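Local coordinates for glycosyl hydrolase, family 38 (Enterococcus faecalis, PDB 5KBP), which probably hydrolyses alpha-mannosidic linkages in carbohydrates, as a metal-dependent glycosidase of family 38, at residues 38-43 and 73-78. Sequence-based numbering, arbitrary orientation.
Sequences NVLDLI and EAVKKA. With SO4 (sulfate ion), chain E.
L40 and A78 meet where two helices of the family 38 N-terminal domain, 25-45 and 72-80, pack against each other, an instructive case of a small apolar interface resting mainly on one branched side chain. The segment axes approach to 10.7 Å and cross at 56°; A74 and A78 contribute only methyl groups, and the L40 side chain fills much of the gap between the axes. From CB, which points toward helix 72-80, the L40 chain runs to CG, set anti to its own carbonyl carbon (chi1 -63°), and there forks. CD2 lies against A78 CB at 3.7 Å, the closest approach between the segments. CD1 takes the other direction, along the partner helix, reaching V75 CG2 at 4.1 Å and, more loosely, A74 CB at 4.5 Å. The residues touched by the two methyls, A74 and V75 by CD1 and A78 by CD2, lie about one helical turn apart. Y64 of helix 59-65 touches both L40 and V75, extending the apolar cluster to a third helix. Away from this interface, K76 NZ donates a hydrogen bond to sulfate O3; the ion, likely picked up from the crystallisation solution, also binds K72 of both subunits. Back at the crossing, I43 CG2 rests 4.2 Å from A78 CB.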
ATOM      1  N   ASN A  38      18.138  18.113 -11.706  1.00 43.97           N
ATOM      2  CA  ASN A  38      18.482  19.457 -12.152  1.00 43.13           C
ATOM      3  C   ASN A  38      19.251  20.238 -11.093  1.00 46.74           C
ATOM      4  O   ASN A  38      20.101  21.065 -11.440  1.00 47.62           O
ATOM      5  CB  ASN A  38      17.216  20.215 -12.555  1.00 42.32           C
ATOM      6  CG  ASN A  38      16.586  19.664 -13.821  1.00 52.92           C
ATOM      7  OD1 ASN A  38      17.284  19.194 -14.720  1.00 53.96           O
ATOM      8  ND2 ASN A  38      15.262  19.717 -13.897  1.00 56.62           N
ATOM      9  N   VAL A  39      18.970  20.000  -9.810  1.00 43.65           N
ATOM     10  CA  VAL A  39      19.722  20.676  -8.757  1.00 42.75           C
ATOM     11  C   VAL A  39      21.170  20.203  -8.750  1.00 41.21           C
ATOM     12  O   VAL A  39      22.102  21.012  -8.663  1.00 39.98           O
ATOM     13  CB  VAL A  39      19.047  20.462  -7.390  1.00 38.57           C
ATOM     14  CG1 VAL A  39      19.938  20.980  -6.271  1.00 40.99           C
ATOM     15  CG2 VAL A  39      17.698  21.155  -7.357  1.00 38.02           C
ATOM     16  N   LEU A  40      21.382  18.887  -8.844  1.00 46.54           N
ATOM     17  CA  LEU A  40      22.740  18.362  -8.949  1.00 45.49           C
ATOM     18  C   LEU A  40      23.434  18.862 -10.209  1.00 42.73           C
ATOM     19  O   LEU A  40      24.655  19.058 -10.208  1.00 52.69           O
ATOM     20  CB  LEU A  40      22.717  16.834  -8.924  1.00 47.48           C
ATOM     21  CG  LEU A  40      22.196  16.187  -7.640  1.00 48.30           C
ATOM     22  CD1 LEU A  40      22.231  14.668  -7.740  1.00 48.60           C
ATOM     23  CD2 LEU A  40      22.997  16.666  -6.443  1.00 42.71           C
ATOM     24  N   ASP A  41      22.678  19.066 -11.291  1.00 49.14           N
ATOM     25  CA  ASP A  41      23.253  19.638 -12.505  1.00 59.98           C
ATOM     26  C   ASP A  41      23.817  21.027 -12.233  1.00 58.88           C
ATOM     27  O   ASP A  41      24.938  21.349 -12.644  1.00 56.76           O
ATOM     28  CB  ASP A  41      22.186  19.684 -13.603  1.00 74.66           C
ATOM     29  CG  ASP A  41      22.774  19.861 -14.993  1.00 93.25           C
ATOM     30  OD1 ASP A  41      23.767  20.603 -15.147  1.00101.80           O
ATOM     31  OD2 ASP A  41      22.230  19.258 -15.940  1.00 99.90           O
ATOM     32  N   LEU A  42      23.052  21.863 -11.527  1.00 51.01           N
ATOM     33  CA  LEU A  42      23.514  23.212 -11.214  1.00 54.96           C
ATOM     34  C   LEU A  42      24.653  23.190 -10.201  1.00 59.05           C
ATOM     35  O   LEU A  42      25.578  24.007 -10.282  1.00 55.81           O
ATOM     36  CB  LEU A  42      22.350  24.053 -10.691  1.00 46.39           C
ATOM     37  CG  LEU A  42      21.292  24.484 -11.707  1.00 47.77           C
ATOM     38  CD1 LEU A  42      20.049  24.992 -10.998  1.00 52.80           C
ATOM     39  CD2 LEU A  42      21.860  25.552 -12.629  1.00 46.08           C
ATOM     40  N   ILE A  43      24.603  22.267  -9.238  1.00 57.00           N
ATOM     41  CA  ILE A  43      25.626  22.216  -8.198  1.00 50.41           C
ATOM     42  C   ILE A  43      26.972  21.810  -8.786  1.00 61.08           C
ATOM     43  O   ILE A  43      28.023  22.329  -8.387  1.00 67.43           O
ATOM     44  CB  ILE A  43      25.183  21.267  -7.069  1.00 50.28           C
ATOM     45  CG1 ILE A  43      24.064  21.907  -6.244  1.00 48.09           C
ATOM     46  CG2 ILE A  43      26.357  20.885  -6.183  1.00 61.11           C
ATOM     47  CD1 ILE A  43      23.569  21.040  -5.106  1.00 53.31           C
ATOM     48  N   GLU A  73      26.937   8.707  -4.796  1.00 38.47           N
ATOM     49  CA  GLU A  73      28.201   9.423  -4.645  1.00 52.57           C
ATOM     50  C   GLU A  73      28.060  10.887  -5.039  1.00 52.96           C
ATOM     51  O   GLU A  73      28.670  11.766  -4.418  1.00 57.64           O
ATOM     52  CB  GLU A  73      29.294   8.748  -5.472  1.00 51.51           C
ATOM     53  CG  GLU A  73      29.823   7.455  -4.871  1.00 66.33           C
ATOM     54  CD  GLU A  73      30.366   7.640  -3.466  1.00 82.59           C
ATOM     55  OE1 GLU A  73      30.180   6.730  -2.633  1.00 82.47           O
ATOM     56  OE2 GLU A  73      30.977   8.696  -3.194  1.00 89.26           O
ATOM     57  N   ALA A  74      27.262  11.171  -6.072  1.00 46.89           N
ATOM     58  CA  ALA A  74      27.011  12.559  -6.447  1.00 47.87           C
ATOM     59  C   ALA A  74      26.259  13.297  -5.345  1.00 42.78           C
ATOM     60  O   ALA A  74      26.562  14.459  -5.048  1.00 41.14           O
ATOM     61  CB  ALA A  74      26.235  12.618  -7.761  1.00 43.91           C
ATOM     62  N   VAL A  75      25.274  12.639  -4.729  1.00 42.54           N
ATOM     63  CA  VAL A  75      24.537  13.253  -3.627  1.00 42.03           C
ATOM     64  C   VAL A  75      25.456  13.488  -2.437  1.00 46.04           C
ATOM     65  O   VAL A  75      25.394  14.537  -1.782  1.00 45.77           O
ATOM     66  CB  VAL A  75      23.326  12.381  -3.245  1.00 37.52           C
ATOM     67  CG1 VAL A  75      22.711  12.859  -1.939  1.00 34.67           C
ATOM     68  CG2 VAL A  75      22.291  12.394  -4.358  1.00 38.95           C
ATOM     69  N   LYS A  76      26.317  12.514  -2.136  1.00 43.29           N
ATOM     70  CA  LYS A  76      27.298  12.684  -1.068  1.00 48.33           C
ATOM     71  C   LYS A  76      28.168  13.909  -1.314  1.00 48.52           C
ATOM     72  O   LYS A  76      28.331  14.757  -0.430  1.00 45.30           O
ATOM     73  CB  LYS A  76      28.166  11.432  -0.950  1.00 53.88           C
ATOM     74  CG  LYS A  76      27.592  10.329  -0.080  1.00 53.35           C
ATOM     75  CD  LYS A  76      28.471   9.089  -0.150  1.00 53.08           C
ATOM     76  CE  LYS A  76      28.216   8.161   1.025  1.00 62.38           C
ATOM     77  NZ  LYS A  76      28.991   6.894   0.904  1.00 66.24           N
ATOM     78  N   LYS A  77      28.729  14.021  -2.521  1.00 52.24           N
ATOM     79  CA  LYS A  77      29.605  15.146  -2.829  1.00 49.36           C
ATOM     80  C   LYS A  77      28.856  16.472  -2.814  1.00 45.91           C
ATOM     81  O   LYS A  77      29.438  17.506  -2.466  1.00 50.00           O
ATOM     82  CB  LYS A  77      30.282  14.929  -4.183  1.00 45.23           C
ATOM     83  CG  LYS A  77      31.359  13.856  -4.166  1.00 48.18           C
ATOM     84  CD  LYS A  77      32.011  13.682  -5.529  1.00 45.93           C
ATOM     85  CE  LYS A  77      31.099  12.943  -6.497  1.00 53.10           C
ATOM     86  NZ  LYS A  77      31.786  12.636  -7.783  1.00 63.03           N
ATOM     87  N   ALA A  78      27.574  16.470  -3.186  1.00 46.22           N
ATOM     88  CA  ALA A  78      26.801  17.708  -3.149  1.00 37.00           C
ATOM     89  C   ALA A  78      26.571  18.172  -1.717  1.00 46.31           C
ATOM     90  O   ALA A  78      26.667  19.370  -1.423  1.00 48.04           O
ATOM     91  CB  ALA A  78      25.470  17.522  -3.876  1.00 35.94           C
TER
HETATM   92  S   SO4 E 903      27.574   3.241   0.613  1.00136.15           S
HETATM   93  O1  SO4 E 903      27.963   1.982  -0.016  1.00134.39           O
HETATM   94  O2  SO4 E 903      26.219   3.121   1.143  1.00136.08           O
HETATM   95  O3  SO4 E 903      27.618   4.312  -0.376  1.00135.98           O
HETATM   96  O4  SO4 E 903      28.495   3.547   1.703  1.00134.67           O